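Local coordinates for protein phosphatase (Thermotoga maritima, PDB 1NF2) that probably hydrolyses phosphate esters as a magnesium-dependent member of the haloacid dehalogenase (HAD) family, at residues S47-E52 / F60-Y65; D90-I95 / T146-I151; T12-N15 / E19-E22. All coordinates share one frame; numbering follows the deposited sequence.

In the fold
From the N terminus the three contacts follow in series, none nested in or crossing another. Contact 3 comes first, closing a tight loop of three residues between helix 9-13 and helix 22-31, just beyond strand 4-8 and the metal ligands Asp8 and Asp10. Contact 1 follows, closing seven residues between helix 45-55 and strand 62-64 of the eight-stranded core sheet. These two are adjacent: Val51 packs on both Ile20 and Leu14. Contact 2 closes a much longer excursion of 50 residues, pinning helix 85-95 to strand 147-151 of the separate six-stranded sheet. Its centre lies about 25 Å from that of contact 1, yet Tyr65 and Thr146 touch, a small meeting of the two parts of the fold.

Contact 1 of 3, residues S47-E52 / F60-Y65; sequences STLNVE and FPTIAY
Glu52 OE2 lies at the edge of the Phe60 ring, near its plane, 3.8 Å from Phe60 CD2. Around the same ring, Phe56 packs edge-to-face, Arg58 makes a cation-pi contact, and Phe39 meets it with its plane inclined. The carboxylate in turn is gripped from the strand side. Phe60 N donates to Glu52 OE2 at 2.8 Å, with an N-H...O angle of 153°, approaching from well above the carboxylate plane (42° out of it). The second oxygen, Glu52 OE1, lies 2.4 Å from Thr62 OG1, a value too short to be taken literally, while Thr62 OG1 is also 2.7 Å from Phe60 O. The firm grip on the buried acid is the backbone N-H of Phe60; the Thr62 hydroxyl lies between Glu52 OE1 and Phe60 O, but its bond to the acid is doubtful at this length. Glu52 gets there with its chain fully extended beyond CG, reaching from the helix to the strand, whereas Thr62 comes to meet it from the opposite direction. Beside this polar patch two methyls make an apolar contact: Thr62 CG2 and Thr48 CG2 press together at 3.5 Å as the side chains slide past each other. Leu49 CD2 lies against the Thr62 hydroxyl, 3.9 Å from Thr62 OG1. The hydroxyl of Thr48 hydrogen-bonds back to Met44 O, just before the helix begins. Helix 45-55 and strand 62-64 run roughly antiparallel (142°), completing the beta-alpha-beta crossover that starts at strand 36-40; in the core sheet, strand 62-64 lies between strands 36-40 and 69-72.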
ATOM      1  N   SER A  47      -8.600  -5.031   1.572  1.00 29.68           N
ATOM      2  CA  SER A  47      -9.134  -3.683   1.701  1.00 29.62           C
ATOM      3  C   SER A  47      -9.126  -2.983   0.347  1.00 30.61           C
ATOM      4  O   SER A  47     -10.067  -2.261  -0.001  1.00 32.40           O
ATOM      5  CB  SER A  47      -8.300  -2.866   2.692  1.00 28.85           C
ATOM      6  OG  SER A  47      -8.271  -3.483   3.969  1.00 30.93           O
ATOM      7  N   THR A  48      -8.062  -3.209  -0.415  1.00 22.80           N
ATOM      8  CA  THR A  48      -7.916  -2.588  -1.718  1.00 21.82           C
ATOM      9  C   THR A  48      -8.894  -3.178  -2.732  1.00 22.06           C
ATOM     10  O   THR A  48      -9.547  -2.443  -3.468  1.00 20.83           O
ATOM     11  CB  THR A  48      -6.458  -2.733  -2.226  1.00 23.96           C
ATOM     12  OG1 THR A  48      -5.557  -2.242  -1.219  1.00 21.39           O
ATOM     13  CG2 THR A  48      -6.249  -1.940  -3.522  1.00 18.94           C
ATOM     14  N   LEU A  49      -9.011  -4.501  -2.765  1.00 25.52           N
ATOM     15  CA  LEU A  49      -9.929  -5.138  -3.701  1.00 27.63           C
ATOM     16  C   LEU A  49     -11.375  -4.772  -3.368  1.00 28.64           C
ATOM     17  O   LEU A  49     -12.232  -4.738  -4.252  1.00 28.67           O
ATOM     18  CB  LEU A  49      -9.765  -6.663  -3.671  1.00 22.92           C
ATOM     19  CG  LEU A  49      -8.380  -7.227  -4.019  1.00 23.18           C
ATOM     20  CD1 LEU A  49      -8.424  -8.738  -3.963  1.00 21.43           C
ATOM     21  CD2 LEU A  49      -7.949  -6.759  -5.394  1.00 22.63           C
ATOM     22  N   ASN A  50     -11.641  -4.499  -2.094  1.00 32.68           N
ATOM     23  CA  ASN A  50     -12.987  -4.145  -1.658  1.00 33.04           C
ATOM     24  C   ASN A  50     -13.413  -2.771  -2.151  1.00 32.78           C
ATOM     25  O   ASN A  50     -14.591  -2.541  -2.408  1.00 34.15           O
ATOM     26  CB  ASN A  50     -13.095  -4.213  -0.129  1.00 26.98           C
ATOM     27  CG  ASN A  50     -13.318  -5.631   0.378  1.00 27.97           C
ATOM     28  OD1 ASN A  50     -13.507  -6.561  -0.410  1.00 28.32           O
ATOM     29  ND2 ASN A  50     -13.307  -5.801   1.696  1.00 26.82           N
ATOM     30  N   VAL A  51     -12.458  -1.856  -2.275  1.00 29.91           N
ATOM     31  CA  VAL A  51     -12.759  -0.520  -2.770  1.00 28.76           C
ATOM     32  C   VAL A  51     -13.064  -0.656  -4.261  1.00 29.41           C
ATOM     33  O   VAL A  51     -14.002  -0.041  -4.778  1.00 28.22           O
ATOM     34  CB  VAL A  51     -11.563   0.438  -2.573  1.00 25.04           C
ATOM     35  CG1 VAL A  51     -11.775   1.727  -3.368  1.00 25.78           C
ATOM     36  CG2 VAL A  51     -11.412   0.767  -1.103  1.00 23.25           C
ATOM     37  N   GLU A  52     -12.273  -1.487  -4.933  1.00 26.31           N
ATOM     38  CA  GLU A  52     -12.433  -1.731  -6.360  1.00 28.80           C
ATOM     39  C   GLU A  52     -13.812  -2.301  -6.672  1.00 30.70           C
ATOM     40  O   GLU A  52     -14.501  -1.817  -7.566  1.00 31.20           O
ATOM     41  CB  GLU A  52     -11.359  -2.705  -6.861  1.00 28.73           C
ATOM     42  CG  GLU A  52      -9.932  -2.200  -6.697  1.00 27.41           C
ATOM     43  CD  GLU A  52      -8.898  -3.192  -7.205  1.00 28.52           C
ATOM     44  OE1 GLU A  52      -7.686  -2.922  -7.047  1.00 28.41           O
ATOM     45  OE2 GLU A  52      -9.294  -4.238  -7.763  1.00 28.91           O
ATOM     46  N   PHE A  60      -9.017  -5.181 -10.423  1.00 34.94           N
ATOM     47  CA  PHE A  60      -8.043  -4.755 -11.422  1.00 31.86           C
ATOM     48  C   PHE A  60      -6.652  -5.179 -10.974  1.00 30.67           C
ATOM     49  O   PHE A  60      -6.472  -5.656  -9.848  1.00 29.33           O
ATOM     50  CB  PHE A  60      -8.040  -3.225 -11.529  1.00 35.30           C
ATOM     51  CG  PHE A  60      -9.365  -2.627 -11.903  1.00 35.69           C
ATOM     52  CD1 PHE A  60      -9.630  -2.258 -13.218  1.00 36.32           C
ATOM     53  CD2 PHE A  60     -10.344  -2.423 -10.941  1.00 36.74           C
ATOM     54  CE1 PHE A  60     -10.853  -1.692 -13.568  1.00 38.81           C
ATOM     55  CE2 PHE A  60     -11.572  -1.858 -11.281  1.00 38.52           C
ATOM     56  CZ  PHE A  60     -11.825  -1.491 -12.596  1.00 37.64           C
ATOM     57  N   PRO A  61      -5.652  -5.043 -11.866  1.00 24.97           N
ATOM     58  CA  PRO A  61      -4.296  -5.413 -11.461  1.00 23.54           C
ATOM     59  C   PRO A  61      -4.082  -4.538 -10.221  1.00 23.59           C
ATOM     60  O   PRO A  61      -4.394  -3.346 -10.240  1.00 21.42           O
ATOM     61  CB  PRO A  61      -3.458  -4.971 -12.658  1.00 20.12           C
ATOM     62  CG  PRO A  61      -4.378  -5.283 -13.817  1.00 17.95           C
ATOM     63  CD  PRO A  61      -5.722  -4.777 -13.316  1.00 19.29           C
ATOM     64  N   THR A  62      -3.572  -5.117  -9.143  1.00 24.47           N
ATOM     65  CA  THR A  62      -3.414  -4.357  -7.919  1.00 24.93           C
ATOM     66  C   THR A  62      -2.077  -4.491  -7.183  1.00 25.03           C
ATOM     67  O   THR A  62      -1.490  -5.575  -7.116  1.00 24.71           O
ATOM     68  CB  THR A  62      -4.567  -4.725  -6.946  1.00 24.69           C
ATOM     69  OG1 THR A  62      -5.820  -4.351  -7.537  1.00 26.06           O
ATOM     70  CG2 THR A  62      -4.408  -4.025  -5.601  1.00 24.30           C
ATOM     71  N   ILE A  63      -1.606  -3.368  -6.645  1.00 24.94           N
ATOM     72  CA  ILE A  63      -0.382  -3.330  -5.857  1.00 24.96           C
ATOM     73  C   ILE A  63      -0.861  -2.982  -4.448  1.00 25.06           C
ATOM     74  O   ILE A  63      -1.468  -1.932  -4.229  1.00 25.85           O
ATOM     75  CB  ILE A  63       0.610  -2.248  -6.365  1.00 23.85           C
ATOM     76  CG1 ILE A  63       1.089  -2.603  -7.780  1.00 22.92           C
ATOM     77  CG2 ILE A  63       1.820  -2.157  -5.426  1.00 21.16           C
ATOM     78  CD1 ILE A  63       2.047  -1.597  -8.375  1.00 23.89           C
ATOM     79  N   ALA A  64      -0.609  -3.889  -3.507  1.00 18.32           N
ATOM     80  CA  ALA A  64      -1.025  -3.734  -2.118  1.00 17.51           C
ATOM     81  C   ALA A  64       0.167  -3.808  -1.149  1.00 17.80           C
ATOM     82  O   ALA A  64       1.287  -4.113  -1.560  1.00 14.62           O
ATOM     83  CB  ALA A  64      -2.049  -4.818  -1.777  1.00 10.71           C
ATOM     84  N   TYR A  65      -0.078  -3.524   0.132  1.00 22.04           N
ATOM     85  CA  TYR A  65       0.983  -3.558   1.143  1.00 23.28           C
ATOM     86  C   TYR A  65       2.212  -2.780   0.687  1.00 24.59           C
ATOM     87  O   TYR A  65       3.348  -3.191   0.936  1.00 23.15           O
ATOM     88  CB  TYR A  65       1.392  -5.003   1.450  1.00 21.97           C
ATOM     89  CG  TYR A  65       0.365  -5.783   2.243  1.00 21.78           C
ATOM     90  CD1 TYR A  65       0.207  -5.580   3.614  1.00 22.03           C
ATOM     91  CD2 TYR A  65      -0.445  -6.731   1.622  1.00 20.90           C
ATOM     92  CE1 TYR A  65      -0.737  -6.312   4.350  1.00 23.37           C
ATOM     93  CE2 TYR A  65      -1.386  -7.460   2.343  1.00 21.29           C
ATOM     94  CZ  TYR A  65      -1.526  -7.250   3.704  1.00 22.16           C
ATOM     95  OH  TYR A  65      -2.446  -7.990   4.412  1.00 22.72           O
TER

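Contact 2 of 3, residues D90-I95 / T146-I151; sequences DIIEYI and TKLLLI
Leu148 pushes one methyl into the hollow between two successive isoleucines of the helix. Its CD1 rests 3.4 Å from Ile92 CD1, tighter than usual for two carbons, and 3.9 Å from Ile91 CG2, seated between those two methyl groups. The fit is reciprocal, because Ile92 CD1 also leans on the second branch of the leucine, Leu148 CD2, at 4.1 Å. Ile92 and Leu148 cross at about a right angle; the bend of Ile92 at its second torsion (chi2 59°) carries its end methyl round to the leucine. Ile91 instead offers its short branch and meets Leu148 on a slant. One helical turn on from Ile91, Ile95 reaches straight at Leu150, tip to tip. With chi1 at -155° and its second torsion extended, Ile95 stretches its long branch out toward the strand, and its CD1 meets the end of the leucine, 3.5 Å from Leu150 CD1, though the exact placement is doubtful because the approach to CD2 is modelled too short. Two bumps from alternate strand residues therefore engage three isoleucines on one flank of the helix, with no hydrogen bond between the segments. Phe168 of helix 154-168 also packs on Ile91, and Ala104 of strand 102-105 on Leu148. The axes of the two short segments come within 11.4 Å, only 17° off parallel, an alignment common where a helix packs on a sheet face; the strand is antiparallel to 102-105 and 181-186. Here the contact joins helix 85-95 to the six-stranded sheet, consistent with the substrate-specificity cap domain of COF-type HAD phosphatases.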
ATOM      1  N   ASP A  90      13.119 -15.068  14.640  1.00 28.90           N
ATOM      2  CA  ASP A  90      14.122 -14.366  15.433  1.00 27.92           C
ATOM      3  C   ASP A  90      13.579 -13.077  16.034  1.00 27.67           C
ATOM      4  O   ASP A  90      13.866 -12.750  17.189  1.00 26.75           O
ATOM      5  CB  ASP A  90      15.342 -14.010  14.583  1.00 34.07           C
ATOM      6  CG  ASP A  90      16.253 -15.188  14.350  1.00 35.31           C
ATOM      7  OD1 ASP A  90      17.358 -14.976  13.807  1.00 36.05           O
ATOM      8  OD2 ASP A  90      15.866 -16.322  14.705  1.00 36.63           O
ATOM      9  N   ILE A  91      12.806 -12.337  15.242  1.00 27.14           N
ATOM     10  CA  ILE A  91      12.239 -11.076  15.697  1.00 25.55           C
ATOM     11  C   ILE A  91      11.219 -11.291  16.802  1.00 24.78           C
ATOM     12  O   ILE A  91      11.216 -10.562  17.791  1.00 24.81           O
ATOM     13  CB  ILE A  91      11.577 -10.306  14.525  1.00 29.93           C
ATOM     14  CG1 ILE A  91      12.657  -9.860  13.529  1.00 29.24           C
ATOM     15  CG2 ILE A  91      10.797  -9.106  15.054  1.00 26.71           C
ATOM     16  CD1 ILE A  91      12.110  -9.164  12.285  1.00 31.52           C
ATOM     17  N   ILE A  92      10.359 -12.290  16.638  1.00 25.53           N
ATOM     18  CA  ILE A  92       9.334 -12.591  17.636  1.00 27.43           C
ATOM     19  C   ILE A  92       9.934 -13.089  18.951  1.00 28.26           C
ATOM     20  O   ILE A  92       9.515 -12.661  20.029  1.00 28.30           O
ATOM     21  CB  ILE A  92       8.310 -13.639  17.104  1.00 35.53           C
ATOM     22  CG1 ILE A  92       7.151 -12.926  16.400  1.00 35.41           C
ATOM     23  CG2 ILE A  92       7.753 -14.477  18.246  1.00 34.55           C
ATOM     24  CD1 ILE A  92       7.563 -12.070  15.235  1.00 36.78           C
ATOM     25  N   GLU A  93      10.907 -13.992  18.868  1.00 26.24           N
ATOM     26  CA  GLU A  93      11.545 -14.511  20.074  1.00 28.85           C
ATOM     27  C   GLU A  93      12.318 -13.403  20.788  1.00 28.73           C
ATOM     28  O   GLU A  93      12.463 -13.418  22.007  1.00 28.55           O
ATOM     29  CB  GLU A  93      12.467 -15.680  19.726  1.00 53.08           C
ATOM     30  CG  GLU A  93      11.694 -16.947  19.380  1.00 59.72           C
ATOM     31  CD  GLU A  93      12.587 -18.120  19.019  1.00 64.91           C
ATOM     32  OE1 GLU A  93      12.043 -19.225  18.795  1.00 67.03           O
ATOM     33  OE2 GLU A  93      13.826 -17.939  18.955  1.00 66.74           O
ATOM     34  N   TYR A  94      12.781 -12.425  20.024  1.00 36.74           N
ATOM     35  CA  TYR A  94      13.520 -11.300  20.580  1.00 36.59           C
ATOM     36  C   TYR A  94      12.566 -10.306  21.253  1.00 39.39           C
ATOM     37  O   TYR A  94      12.840  -9.780  22.336  1.00 38.21           O
ATOM     38  CB  TYR A  94      14.266 -10.588  19.455  1.00 27.00           C
ATOM     39  CG  TYR A  94      15.200  -9.484  19.901  1.00 24.13           C
ATOM     40  CD1 TYR A  94      16.557  -9.735  20.113  1.00 23.58           C
ATOM     41  CD2 TYR A  94      14.738  -8.181  20.067  1.00 23.86           C
ATOM     42  CE1 TYR A  94      17.434  -8.708  20.474  1.00 21.72           C
ATOM     43  CE2 TYR A  94      15.600  -7.152  20.429  1.00 22.28           C
ATOM     44  CZ  TYR A  94      16.947  -7.421  20.629  1.00 23.46           C
ATOM     45  OH  TYR A  94      17.797  -6.399  20.979  1.00 24.41           O
ATOM     46  N   ILE A  95      11.432 -10.073  20.600  1.00 33.61           N
ATOM     47  CA  ILE A  95      10.445  -9.113  21.061  1.00 34.47           C
ATOM     48  C   ILE A  95       9.526  -9.536  22.211  1.00 35.14           C
ATOM     49  O   ILE A  95       9.083  -8.693  22.994  1.00 35.57           O
ATOM     50  CB  ILE A  95       9.581  -8.672  19.869  1.00 55.05           C
ATOM     51  CG1 ILE A  95       8.995  -7.292  20.124  1.00 57.73           C
ATOM     52  CG2 ILE A  95       8.457  -9.668  19.640  1.00 55.96           C
ATOM     53  CD1 ILE A  95       8.139  -6.809  18.985  1.00 62.73           C
ATOM     54  N   THR A 146       3.565 -10.873   6.302  1.00 29.72           N
ATOM     55  CA  THR A 146       3.821  -9.779   5.370  1.00 26.99           C
ATOM     56  C   THR A 146       4.469  -8.673   6.182  1.00 26.31           C
ATOM     57  O   THR A 146       5.372  -7.990   5.707  1.00 27.08           O
ATOM     58  CB  THR A 146       2.517  -9.251   4.732  1.00 25.48           C
ATOM     59  OG1 THR A 146       1.846 -10.320   4.060  1.00 23.75           O
ATOM     60  CG2 THR A 146       2.821  -8.145   3.734  1.00 24.61           C
ATOM     61  N   LYS A 147       3.994  -8.488   7.410  1.00 20.39           N
ATOM     62  CA  LYS A 147       4.584  -7.489   8.281  1.00 20.20           C
ATOM     63  C   LYS A 147       4.125  -7.582   9.730  1.00 18.88           C
ATOM     64  O   LYS A 147       3.114  -8.204  10.046  1.00 16.68           O
ATOM     65  CB  LYS A 147       4.350  -6.074   7.746  1.00 34.90           C
ATOM     66  CG  LYS A 147       2.934  -5.567   7.804  1.00 36.81           C
ATOM     67  CD  LYS A 147       2.907  -4.110   7.363  1.00 41.38           C
ATOM     68  CE  LYS A 147       1.494  -3.571   7.222  1.00 41.61           C
ATOM     69  NZ  LYS A 147       1.509  -2.210   6.612  1.00 38.86           N
ATOM     70  N   LEU A 148       4.906  -6.959  10.603  1.00 15.43           N
ATOM     71  CA  LEU A 148       4.629  -6.946  12.027  1.00 17.74           C
ATOM     72  C   LEU A 148       4.424  -5.504  12.405  1.00 18.74           C
ATOM     73  O   LEU A 148       4.985  -4.604  11.784  1.00 18.07           O
ATOM     74  CB  LEU A 148       5.821  -7.527  12.804  1.00 19.46           C
ATOM     75  CG  LEU A 148       6.114  -8.987  12.453  1.00 19.22           C
ATOM     76  CD1 LEU A 148       7.435  -9.433  13.074  1.00 22.01           C
ATOM     77  CD2 LEU A 148       4.970  -9.857  12.931  1.00 18.77           C
ATOM     78  N   LEU A 149       3.610  -5.284  13.423  1.00 26.86           N
ATOM     79  CA  LEU A 149       3.343  -3.935  13.869  1.00 30.83           C
ATOM     80  C   LEU A 149       3.259  -3.914  15.383  1.00 31.95           C
ATOM     81  O   LEU A 149       2.593  -4.752  15.985  1.00 33.51           O
ATOM     82  CB  LEU A 149       2.033  -3.436  13.252  1.00 57.17           C
ATOM     83  CG  LEU A 149       1.652  -1.974  13.497  1.00 60.08           C
ATOM     84  CD1 LEU A 149       0.618  -1.543  12.474  1.00 64.07           C
ATOM     85  CD2 LEU A 149       1.120  -1.801  14.907  1.00 62.04           C
ATOM     86  N   LEU A 150       3.955  -2.962  15.993  1.00 22.96           N
ATOM     87  CA  LEU A 150       3.931  -2.815  17.439  1.00 24.13           C
ATOM     88  C   LEU A 150       3.176  -1.542  17.770  1.00 25.30           C
ATOM     89  O   LEU A 150       3.316  -0.531  17.080  1.00 22.29           O
ATOM     90  CB  LEU A 150       5.350  -2.720  18.007  1.00 37.91           C
ATOM     91  CG  LEU A 150       6.122  -4.027  18.211  1.00 38.53           C
ATOM     92  CD1 LEU A 150       6.345  -4.719  16.878  1.00 37.23           C
ATOM     93  CD2 LEU A 150       7.445  -3.715  18.893  1.00 37.06           C
ATOM     94  N   ILE A 151       2.380  -1.594  18.829  1.00 42.77           N
ATOM     95  CA  ILE A 151       1.604  -0.440  19.250  1.00 45.70           C
ATOM     96  C   ILE A 151       1.902  -0.101  20.712  1.00 46.79           C
ATOM     97  O   ILE A 151       1.705  -0.926  21.607  1.00 47.39           O
ATOM     98  CB  ILE A 151       0.087  -0.709  19.041  1.00 46.83           C
ATOM     99  CG1 ILE A 151      -0.755   0.300  19.823  1.00 46.41           C
ATOM    100  CG2 ILE A 151      -0.245  -2.137  19.438  1.00 48.40           C
ATOM    101  CD1 ILE A 151      -0.647   1.707  19.328  1.00 46.71           C
TER

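Contact 3 of 3, residues T12-N15 / E19-E22; sequences TLLN and EISE
Leu13 packs both its methyls on Ile20: CD2 sits 3.7 Å from Ile20 CG2, and CD1 lies near Ile20 CD1. Its carbonyl O accepts a hydrogen bond from a water 2.9 Å away, and the same water accepts from Ser21 N at 2.8 Å, bridging the two backbones. Leu14, the first residue to leave the helix, sends CD2 onto Ile20 CG1, a tight 3.3 Å, while its CA-H points to Glu19 O. At Asn15 the backbone N donates to Glu19 O, 2.8 Å and nearly straight (167°), in the carbonyl plane. The Asn15 side chain lies beside that of Glu19, but the detail of their contact is doubtful. An alanine here would keep that backbone bond but would probably open a gap beside Glu19 and leave its side chain freer to turn. Beyond Ile20, Ser21 is the N-cap of helix 22-31, its OG bonded to Asp24 N. Leu14 lies about 4 Å, side chain to side chain, from Asp10, a magnesium ligand. A helical turn followed by a doubled-back loop, directly after the first strand, whose end carries Asp8, with Asp10 in the turn itself, is consistent with the squiggle-and-flap element of HAD enzymes.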
ATOM      1  N   THR A  12      -5.177  10.425  -2.929  1.00 21.61           N
ATOM      2  CA  THR A  12      -5.153  10.501  -4.390  1.00 21.65           C
ATOM      3  C   THR A  12      -6.530  10.276  -5.028  1.00 21.38           C
ATOM      4  O   THR A  12      -7.243  11.237  -5.318  1.00 20.98           O
ATOM      5  CB  THR A  12      -4.136   9.466  -4.920  1.00 26.87           C
ATOM      6  OG1 THR A  12      -2.870   9.711  -4.290  1.00 26.22           O
ATOM      7  CG2 THR A  12      -3.981   9.559  -6.439  1.00 24.86           C
ATOM      8  N   LEU A  13      -6.902   9.019  -5.249  1.00 18.76           N
ATOM      9  CA  LEU A  13      -8.211   8.718  -5.828  1.00 23.51           C
ATOM     10  C   LEU A  13      -9.291   8.824  -4.741  1.00 24.07           C
ATOM     11  O   LEU A  13     -10.441   9.144  -5.034  1.00 24.77           O
ATOM     12  CB  LEU A  13      -8.242   7.305  -6.424  1.00 28.19           C
ATOM     13  CG  LEU A  13      -8.963   7.066  -7.759  1.00 28.67           C
ATOM     14  CD1 LEU A  13      -9.408   5.610  -7.817  1.00 25.62           C
ATOM     15  CD2 LEU A  13     -10.169   7.983  -7.909  1.00 27.50           C
ATOM     16  N   LEU A  14      -8.921   8.539  -3.492  1.00 27.00           N
ATOM     17  CA  LEU A  14      -9.862   8.632  -2.376  1.00 26.65           C
ATOM     18  C   LEU A  14      -9.771  10.013  -1.753  1.00 26.70           C
ATOM     19  O   LEU A  14      -8.676  10.553  -1.595  1.00 28.42           O
ATOM     20  CB  LEU A  14      -9.542   7.595  -1.296  1.00 24.09           C
ATOM     21  CG  LEU A  14      -9.573   6.113  -1.670  1.00 24.15           C
ATOM     22  CD1 LEU A  14      -9.151   5.284  -0.463  1.00 23.10           C
ATOM     23  CD2 LEU A  14     -10.962   5.724  -2.141  1.00 22.49           C
ATOM     24  N   ASN A  15     -10.911  10.601  -1.402  1.00 20.57           N
ATOM     25  CA  ASN A  15     -10.865  11.911  -0.773  1.00 21.61           C
ATOM     26  C   ASN A  15     -10.565  11.697   0.708  1.00 21.89           C
ATOM     27  O   ASN A  15     -10.378  10.558   1.146  1.00 18.44           O
ATOM     28  CB  ASN A  15     -12.186  12.686  -0.986  1.00 29.76           C
ATOM     29  CG  ASN A  15     -13.406  12.017  -0.344  1.00 31.66           C
ATOM     30  OD1 ASN A  15     -14.543  12.316  -0.717  1.00 30.96           O
ATOM     31  ND2 ASN A  15     -13.182  11.133   0.621  1.00 30.20           N
ATOM     32  N   GLU A  19     -13.570   8.199   0.230  1.00 36.87           N
ATOM     33  CA  GLU A  19     -14.533   7.859  -0.809  1.00 36.76           C
ATOM     34  C   GLU A  19     -14.042   8.377  -2.158  1.00 35.31           C
ATOM     35  O   GLU A  19     -13.187   9.263  -2.226  1.00 34.61           O
ATOM     36  CB  GLU A  19     -15.905   8.445  -0.462  1.00 47.65           C
ATOM     37  CG  GLU A  19     -15.899   9.945  -0.245  1.00 51.83           C
ATOM     38  CD  GLU A  19     -17.083  10.435   0.579  1.00 54.07           C
ATOM     39  OE1 GLU A  19     -17.239  11.668   0.734  1.00 52.91           O
ATOM     40  OE2 GLU A  19     -17.851   9.586   1.081  1.00 56.54           O
ATOM     41  N   ILE A  20     -14.566   7.796  -3.230  1.00 32.23           N
ATOM     42  CA  ILE A  20     -14.197   8.192  -4.585  1.00 31.05           C
ATOM     43  C   ILE A  20     -15.358   8.983  -5.185  1.00 30.19           C
ATOM     44  O   ILE A  20     -16.481   8.492  -5.220  1.00 29.50           O
ATOM     45  CB  ILE A  20     -13.940   6.951  -5.470  1.00 32.42           C
ATOM     46  CG1 ILE A  20     -12.766   6.148  -4.903  1.00 31.76           C
ATOM     47  CG2 ILE A  20     -13.677   7.374  -6.908  1.00 31.45           C
ATOM     48  CD1 ILE A  20     -12.435   4.910  -5.688  1.00 32.70           C
ATOM     49  N   SER A  21     -15.091  10.199  -5.650  1.00 30.32           N
ATOM     50  CA  SER A  21     -16.141  11.025  -6.247  1.00 29.37           C
ATOM     51  C   SER A  21     -16.730  10.332  -7.474  1.00 29.40           C
ATOM     52  O   SER A  21     -16.062   9.520  -8.117  1.00 28.01           O
ATOM     53  CB  SER A  21     -15.582  12.391  -6.666  1.00 27.77           C
ATOM     54  OG  SER A  21     -14.735  12.277  -7.800  1.00 26.60           O
ATOM     55  N   GLU A  22     -17.983  10.650  -7.793  1.00 27.43           N
ATOM     56  CA  GLU A  22     -18.641  10.066  -8.959  1.00 26.20           C
ATOM     57  C   GLU A  22     -17.896  10.462 -10.227  1.00 24.31           C
ATOM     58  O   GLU A  22     -17.771   9.668 -11.163  1.00 22.83           O
ATOM     59  CB  GLU A  22     -20.097  10.547  -9.058  1.00 34.91           C
ATOM     60  CG  GLU A  22     -21.077   9.776  -8.207  1.00 34.25           C
ATOM     61  CD  GLU A  22     -21.239   8.341  -8.664  1.00 38.03           C
ATOM     62  OE1 GLU A  22     -21.395   8.122  -9.883  1.00 39.23           O
ATOM     63  OE2 GLU A  22     -21.224   7.432  -7.806  1.00 39.89           O
TER
HETATM   64  O   HOH W   1     -12.403  11.126  -5.734  1.00 23.96           O